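Local coordinates for putative carbohydrate binding protein (Pseudomonas aeruginosa, PDB 3QEC), which probably binds carbohydrates, with links to suramin and heparin binding, and may take part in carbohydrate transport and biofilm formation, at residues A58-K70 and K124-V136. Sequence-based numbering, arbitrary orientation.
Sequences AYYAKFGNLDAAK and KTITEGGTVTKLV
Asp67 and Gly130 face each other in a single beta bridge, CA to CA 4.3 Å, where the chain leaving helix 54-63 runs antiparallel beside strand 125-138, an outermost strand of its four-stranded sheet. Two backbone bonds flank the pair: Ala68 N gives its hydrogen to Gly129 O at 2.8 Å, and Thr131 N to Leu66 O at 3.0 Å. Gly130 has no side chain, and this lets its CA close on Leu66 O.

Side chains take over the bonding towards the helix. Thr131 OG1 lies between its own backbone N and carbonyl carbon (chi1 57°), and from there it donates to Phe63 O over 2.7 Å while accepting a nearly straight bond from Leu66 N. Thr133 OG1 donates to Gly64 O, also at 2.7 Å, and has a further partner in Ser112 of strand 107-120. The amide of Asn65 doubles back to Thr133 and imitates a strand neighbour: ND2 reaches a lone pair of Thr133 O at 3.1 Å, within the amide plane, whereas Thr133 N meets Asn65 OD1 from above that plane.

Apolar contact is slighter. Thr133 CG2 sits over one face of the Tyr60 ring, a CH-pi contact 3.8 Å from the centroid; the phenol OH continues to Glu50. Beyond the bridge, Ala68 CB rests on Thr127 CG2.

Asp67 and Thr131 O both bond Arg150 at the C-terminus, tying a third part of the chain to this junction. The linkage is thus mainly polar, with threonine hydroxyls and one amide binding the helix exit where regular strand pairing is absent.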
ATOM      1  N   ALA A  58      -2.443   8.299  10.117  1.00 59.07           N
ATOM      2  CA  ALA A  58      -1.686   8.044  11.348  1.00 58.55           C
ATOM      3  C   ALA A  58      -0.982   6.668  11.278  1.00 62.85           C
ATOM      4  O   ALA A  58       0.182   6.547  11.677  1.00 63.60           O
ATOM      5  CB  ALA A  58      -2.616   8.111  12.547  1.00 59.03           C
ATOM      6  N   TYR A  59      -1.677   5.646  10.736  1.00 58.27           N
ATOM      7  CA  TYR A  59      -1.118   4.298  10.602  1.00 58.07           C
ATOM      8  C   TYR A  59       0.041   4.285   9.588  1.00 62.13           C
ATOM      9  O   TYR A  59       1.154   3.877   9.940  1.00 62.71           O
ATOM     10  CB  TYR A  59      -2.213   3.289  10.198  1.00 57.88           C
ATOM     11  CG  TYR A  59      -1.715   1.862  10.138  1.00 59.74           C
ATOM     12  CD1 TYR A  59      -1.698   1.058  11.278  1.00 62.40           C
ATOM     13  CD2 TYR A  59      -1.224   1.323   8.948  1.00 59.96           C
ATOM     14  CE1 TYR A  59      -1.230  -0.258  11.230  1.00 62.37           C
ATOM     15  CE2 TYR A  59      -0.725   0.019   8.896  1.00 61.27           C
ATOM     16  CZ  TYR A  59      -0.753  -0.775  10.032  1.00 68.80           C
ATOM     17  OH  TYR A  59      -0.268  -2.058   9.963  1.00 71.82           O
ATOM     18  N   TYR A  60      -0.217   4.766   8.347  1.00 56.88           N
ATOM     19  CA  TYR A  60       0.766   4.781   7.264  1.00 55.84           C
ATOM     20  C   TYR A  60       1.969   5.712   7.543  1.00 60.80           C
ATOM     21  O   TYR A  60       3.056   5.456   7.017  1.00 61.01           O
ATOM     22  CB  TYR A  60       0.095   5.088   5.921  1.00 55.24           C
ATOM     23  CG  TYR A  60      -0.718   3.910   5.411  1.00 56.34           C
ATOM     24  CD1 TYR A  60      -0.160   2.639   5.321  1.00 58.09           C
ATOM     25  CD2 TYR A  60      -2.032   4.073   4.988  1.00 56.30           C
ATOM     26  CE1 TYR A  60      -0.900   1.555   4.856  1.00 57.18           C
ATOM     27  CE2 TYR A  60      -2.775   2.999   4.501  1.00 56.50           C
ATOM     28  CZ  TYR A  60      -2.204   1.741   4.440  1.00 61.42           C
ATOM     29  OH  TYR A  60      -2.919   0.671   3.962  1.00 59.59           O
ATOM     30  N   ALA A  61       1.814   6.731   8.407  1.00 57.36           N
ATOM     31  CA  ALA A  61       2.945   7.576   8.790  1.00 57.59           C
ATOM     32  C   ALA A  61       4.002   6.745   9.524  1.00 64.51           C
ATOM     33  O   ALA A  61       5.192   6.884   9.241  1.00 65.55           O
ATOM     34  CB  ALA A  61       2.480   8.726   9.675  1.00 58.43           C
ATOM     35  N   LYS A  62       3.568   5.849  10.435  1.00 62.02           N
ATOM     36  CA  LYS A  62       4.501   5.029  11.199  1.00 62.95           C
ATOM     37  C   LYS A  62       4.885   3.717  10.457  1.00 67.53           C
ATOM     38  O   LYS A  62       6.023   3.285  10.622  1.00 69.07           O
ATOM     39  CB  LYS A  62       3.953   4.727  12.618  1.00 65.17           C
ATOM     40  N   PHE A  63       3.986   3.095   9.638  1.00 61.66           N
ATOM     41  CA  PHE A  63       4.320   1.791   9.033  1.00 60.88           C
ATOM     42  C   PHE A  63       4.181   1.677   7.502  1.00 64.19           C
ATOM     43  O   PHE A  63       4.448   0.600   6.960  1.00 65.07           O
ATOM     44  CB  PHE A  63       3.452   0.678   9.671  1.00 62.51           C
ATOM     45  CG  PHE A  63       3.420   0.691  11.182  1.00 65.27           C
ATOM     46  CD1 PHE A  63       4.492   0.195  11.924  1.00 69.99           C
ATOM     47  CD2 PHE A  63       2.338   1.237  11.865  1.00 66.63           C
ATOM     48  CE1 PHE A  63       4.478   0.239  13.326  1.00 71.85           C
ATOM     49  CE2 PHE A  63       2.326   1.289  13.264  1.00 70.95           C
ATOM     50  CZ  PHE A  63       3.396   0.787  13.987  1.00 70.64           C
ATOM     51  N   GLY A  64       3.798   2.751   6.829  1.00 59.49           N
ATOM     52  CA  GLY A  64       3.518   2.740   5.395  1.00 58.48           C
ATOM     53  C   GLY A  64       4.668   2.794   4.415  1.00 62.51           C
ATOM     54  O   GLY A  64       4.517   2.318   3.285  1.00 61.94           O
ATOM     55  N   ASN A  65       5.801   3.415   4.804  1.00 58.69           N
ATOM     56  CA  ASN A  65       6.985   3.533   3.942  1.00 58.43           C
ATOM     57  C   ASN A  65       8.221   3.207   4.780  1.00 64.74           C
ATOM     58  O   ASN A  65       9.129   4.021   4.932  1.00 66.20           O
ATOM     59  CB  ASN A  65       7.059   4.925   3.289  1.00 54.39           C
ATOM     60  CG  ASN A  65       6.034   5.144   2.200  1.00 65.31           C
ATOM     61  OD1 ASN A  65       6.150   4.614   1.084  1.00 55.95           O
ATOM     62  ND2 ASN A  65       5.015   5.957   2.492  1.00 49.24           N
ATOM     63  N   LEU A  66       8.238   1.989   5.330  1.00 60.78           N
ATOM     64  CA  LEU A  66       9.251   1.549   6.269  1.00 60.63           C
ATOM     65  C   LEU A  66       9.999   0.326   5.772  1.00 67.35           C
ATOM     66  O   LEU A  66       9.389  -0.714   5.489  1.00 66.88           O
ATOM     67  CB  LEU A  66       8.540   1.255   7.622  1.00 60.00           C
ATOM     68  CG  LEU A  66       9.360   0.726   8.820  1.00 64.41           C
ATOM     69  CD1 LEU A  66      10.507   1.661   9.195  1.00 62.77           C
ATOM     70  CD2 LEU A  66       8.453   0.454  10.016  1.00 65.08           C
ATOM     71  N   ASP A  67      11.340   0.446   5.718  1.00 66.74           N
ATOM     72  CA  ASP A  67      12.259  -0.641   5.359  1.00 67.68           C
ATOM     73  C   ASP A  67      12.215  -1.707   6.457  1.00 73.84           C
ATOM     74  O   ASP A  67      12.121  -1.357   7.637  1.00 73.19           O
ATOM     75  CB  ASP A  67      13.694  -0.105   5.166  1.00 69.66           C
ATOM     76  CG  ASP A  67      13.926   0.674   3.877  1.00 83.42           C
ATOM     77  OD1 ASP A  67      13.073   0.595   2.968  1.00 84.62           O
ATOM     78  OD2 ASP A  67      14.954   1.369   3.781  1.00 90.25           O
ATOM     79  N   ALA A  68      12.228  -3.001   6.071  1.00 72.59           N
ATOM     80  CA  ALA A  68      12.209  -4.130   7.006  1.00 74.22           C
ATOM     81  C   ALA A  68      13.446  -4.122   7.929  1.00 82.11           C
ATOM     82  O   ALA A  68      13.344  -4.534   9.089  1.00 82.94           O
ATOM     83  CB  ALA A  68      12.144  -5.437   6.238  1.00 75.45           C
ATOM     84  N   ALA A  69      14.600  -3.630   7.428  1.00 80.05           N
ATOM     85  CA  ALA A  69      15.837  -3.553   8.222  1.00 82.72           C
ATOM     86  C   ALA A  69      15.754  -2.475   9.310  1.00 88.26           C
ATOM     87  O   ALA A  69      16.392  -2.613  10.359  1.00 89.35           O
ATOM     88  CB  ALA A  69      17.029  -3.270   7.316  1.00 83.85           C
ATOM     89  N   LYS A  70      14.959  -1.413   9.057  1.00 83.66           N
ATOM     90  CA  LYS A  70      14.804  -0.264   9.950  1.00 83.00           C
ATOM     91  C   LYS A  70      13.612  -0.413  10.917  1.00 88.84           C
ATOM     92  O   LYS A  70      13.303   0.532  11.646  1.00 88.37           O
ATOM     93  CB  LYS A  70      14.689   1.029   9.126  1.00 82.56           C
ATOM     94  CG  LYS A  70      15.990   1.385   8.398  1.00 88.95           C
ATOM     95  CD  LYS A  70      15.910   2.728   7.698  1.00 96.89           C
ATOM     96  CE  LYS A  70      17.196   3.086   6.999  1.00109.39           C
ATOM     97  NZ  LYS A  70      17.141   4.447   6.397  1.00120.35           N
ATOM     98  N   LYS A 124      26.373 -13.635   5.272  1.00109.96           N
ATOM     99  CA  LYS A 124      25.180 -13.441   6.090  1.00107.76           C
ATOM    100  C   LYS A 124      23.988 -13.051   5.223  1.00108.10           C
ATOM    101  O   LYS A 124      24.167 -12.387   4.197  1.00106.63           O
ATOM    102  CB  LYS A 124      25.439 -12.361   7.150  1.00109.77           C
ATOM    103  N   THR A 125      22.772 -13.460   5.642  1.00102.81           N
ATOM    104  CA  THR A 125      21.522 -13.164   4.939  1.00 99.48           C
ATOM    105  C   THR A 125      20.916 -11.861   5.485  1.00100.16           C
ATOM    106  O   THR A 125      20.729 -11.709   6.695  1.00100.52           O
ATOM    107  CB  THR A 125      20.538 -14.348   5.023  1.00104.29           C
ATOM    108  OG1 THR A 125      21.195 -15.528   4.556  1.00105.14           O
ATOM    109  CG2 THR A 125      19.263 -14.116   4.206  1.00 98.43           C
ATOM    110  N   ILE A 126      20.621 -10.931   4.566  1.00 92.86           N
ATOM    111  CA  ILE A 126      20.047  -9.612   4.819  1.00 89.61           C
ATOM    112  C   ILE A 126      18.624  -9.615   4.294  1.00 90.22           C
ATOM    113  O   ILE A 126      18.374 -10.215   3.246  1.00 90.08           O
ATOM    114  CB  ILE A 126      20.920  -8.517   4.096  1.00 92.23           C
ATOM    115  CG1 ILE A 126      22.447  -8.645   4.360  1.00 95.06           C
ATOM    116  CG2 ILE A 126      20.415  -7.087   4.297  1.00 91.29           C
ATOM    117  CD1 ILE A 126      22.965  -8.530   5.832  1.00105.12           C
ATOM    118  N   THR A 127      17.691  -8.952   4.999  1.00 84.23           N
ATOM    119  CA  THR A 127      16.314  -8.797   4.505  1.00 81.42           C
ATOM    120  C   THR A 127      16.227  -7.389   3.917  1.00 81.74           C
ATOM    121  O   THR A 127      16.603  -6.411   4.578  1.00 80.84           O
ATOM    122  CB  THR A 127      15.256  -9.113   5.566  1.00 82.65           C
ATOM    123  OG1 THR A 127      15.417 -10.479   5.946  1.00 87.88           O
ATOM    124  CG2 THR A 127      13.842  -8.904   5.054  1.00 72.06           C
ATOM    125  N   GLU A 128      15.825  -7.312   2.642  1.00 75.76           N
ATOM    126  CA  GLU A 128      15.740  -6.057   1.905  1.00 73.35           C
ATOM    127  C   GLU A 128      14.276  -5.696   1.619  1.00 75.15           C
ATOM    128  O   GLU A 128      13.391  -6.546   1.734  1.00 73.72           O
ATOM    129  CB  GLU A 128      16.556  -6.153   0.603  1.00 75.00           C
ATOM    130  CG  GLU A 128      18.053  -6.282   0.823  1.00 82.54           C
ATOM    131  CD  GLU A 128      18.898  -5.515  -0.169  1.00 89.01           C
ATOM    132  OE1 GLU A 128      18.996  -4.277  -0.028  1.00 80.60           O
ATOM    133  OE2 GLU A 128      19.466  -6.146  -1.088  1.00 87.16           O
ATOM    134  N   GLY A 129      14.040  -4.438   1.267  1.00 71.08           N
ATOM    135  CA  GLY A 129      12.704  -3.932   0.965  1.00 68.98           C
ATOM    136  C   GLY A 129      11.906  -3.583   2.204  1.00 71.21           C
ATOM    137  O   GLY A 129      12.468  -3.366   3.285  1.00 71.85           O
ATOM    138  N   GLY A 130      10.593  -3.520   2.031  1.00 65.09           N
ATOM    139  CA  GLY A 130       9.656  -3.168   3.089  1.00 63.37           C
ATOM    140  C   GLY A 130       8.330  -2.699   2.537  1.00 65.09           C
ATOM    141  O   GLY A 130       7.895  -3.168   1.478  1.00 65.07           O
ATOM    142  N   THR A 131       7.679  -1.771   3.254  1.00 59.81           N
ATOM    143  CA  THR A 131       6.369  -1.238   2.865  1.00 58.22           C
ATOM    144  C   THR A 131       6.532   0.005   1.996  1.00 61.82           C
ATOM    145  O   THR A 131       7.517   0.748   2.133  1.00 61.49           O
ATOM    146  CB  THR A 131       5.485  -0.940   4.099  1.00 60.08           C
ATOM    147  OG1 THR A 131       6.165  -0.028   4.961  1.00 60.12           O
ATOM    148  CG2 THR A 131       5.116  -2.194   4.885  1.00 55.44           C
ATOM    149  N   VAL A 132       5.568   0.209   1.084  1.00 57.17           N
ATOM    150  CA  VAL A 132       5.500   1.367   0.195  1.00 56.06           C
ATOM    151  C   VAL A 132       4.005   1.759   0.078  1.00 59.95           C
ATOM    152  O   VAL A 132       3.149   0.899  -0.158  1.00 59.37           O
ATOM    153  CB  VAL A 132       6.232   1.178  -1.172  1.00 59.42           C
ATOM    154  CG1 VAL A 132       5.739  -0.060  -1.938  1.00 59.57           C
ATOM    155  CG2 VAL A 132       6.162   2.447  -2.034  1.00 57.82           C
ATOM    156  N   THR A 133       3.702   3.051   0.334  1.00 55.74           N
ATOM    157  CA  THR A 133       2.343   3.603   0.343  1.00 54.41           C
ATOM    158  C   THR A 133       2.323   4.974  -0.335  1.00 58.82           C
ATOM    159  O   THR A 133       3.143   5.838  -0.012  1.00 58.13           O
ATOM    160  CB  THR A 133       1.844   3.691   1.808  1.00 57.15           C
ATOM    161  OG1 THR A 133       1.940   2.399   2.425  1.00 57.39           O
ATOM    162  CG2 THR A 133       0.434   4.251   1.941  1.00 49.45           C
ATOM    163  N   LYS A 134       1.363   5.172  -1.256  1.00 55.52           N
ATOM    164  CA  LYS A 134       1.156   6.433  -1.980  1.00 53.89           C
ATOM    165  C   LYS A 134      -0.316   6.855  -1.925  1.00 56.90           C
ATOM    166  O   LYS A 134      -1.199   6.019  -1.650  1.00 57.43           O
ATOM    167  CB  LYS A 134       1.600   6.285  -3.458  1.00 55.46           C
ATOM    168  CG  LYS A 134       3.103   6.070  -3.673  1.00 56.91           C
ATOM    169  CD  LYS A 134       3.888   7.374  -3.591  1.00 60.58           C
ATOM    170  CE  LYS A 134       5.372   7.155  -3.618  1.00 62.66           C
ATOM    171  NZ  LYS A 134       6.094   8.444  -3.659  1.00 65.98           N
ATOM    172  N   LEU A 135      -0.582   8.146  -2.200  1.00 50.92           N
ATOM    173  CA  LEU A 135      -1.931   8.692  -2.315  1.00 49.84           C
ATOM    174  C   LEU A 135      -2.377   8.658  -3.785  1.00 55.38           C
ATOM    175  O   LEU A 135      -1.596   9.060  -4.663  1.00 55.33           O
ATOM    176  CB  LEU A 135      -1.990  10.151  -1.805  1.00 49.61           C
ATOM    177  CG  LEU A 135      -2.076  10.424  -0.286  1.00 54.27           C
ATOM    178  CD1 LEU A 135      -1.629  11.855   0.032  1.00 52.95           C
ATOM    179  CD2 LEU A 135      -3.511  10.201   0.260  1.00 55.33           C
ATOM    180  N   VAL A 136      -3.648   8.245  -4.060  1.00 51.33           N
ATOM    181  CA  VAL A 136      -4.206   8.299  -5.429  1.00 50.25           C
ATOM    182  C   VAL A 136      -5.613   8.947  -5.357  1.00 55.57           C
ATOM    183  O   VAL A 136      -6.433   8.564  -4.524  1.00 57.75           O
ATOM    184  CB  VAL A 136      -4.186   6.943  -6.217  1.00 52.37           C
ATOM    185  CG1 VAL A 136      -4.804   5.798  -5.425  1.00 51.43           C
ATOM    186  CG2 VAL A 136      -4.827   7.071  -7.599  1.00 51.65           C
TER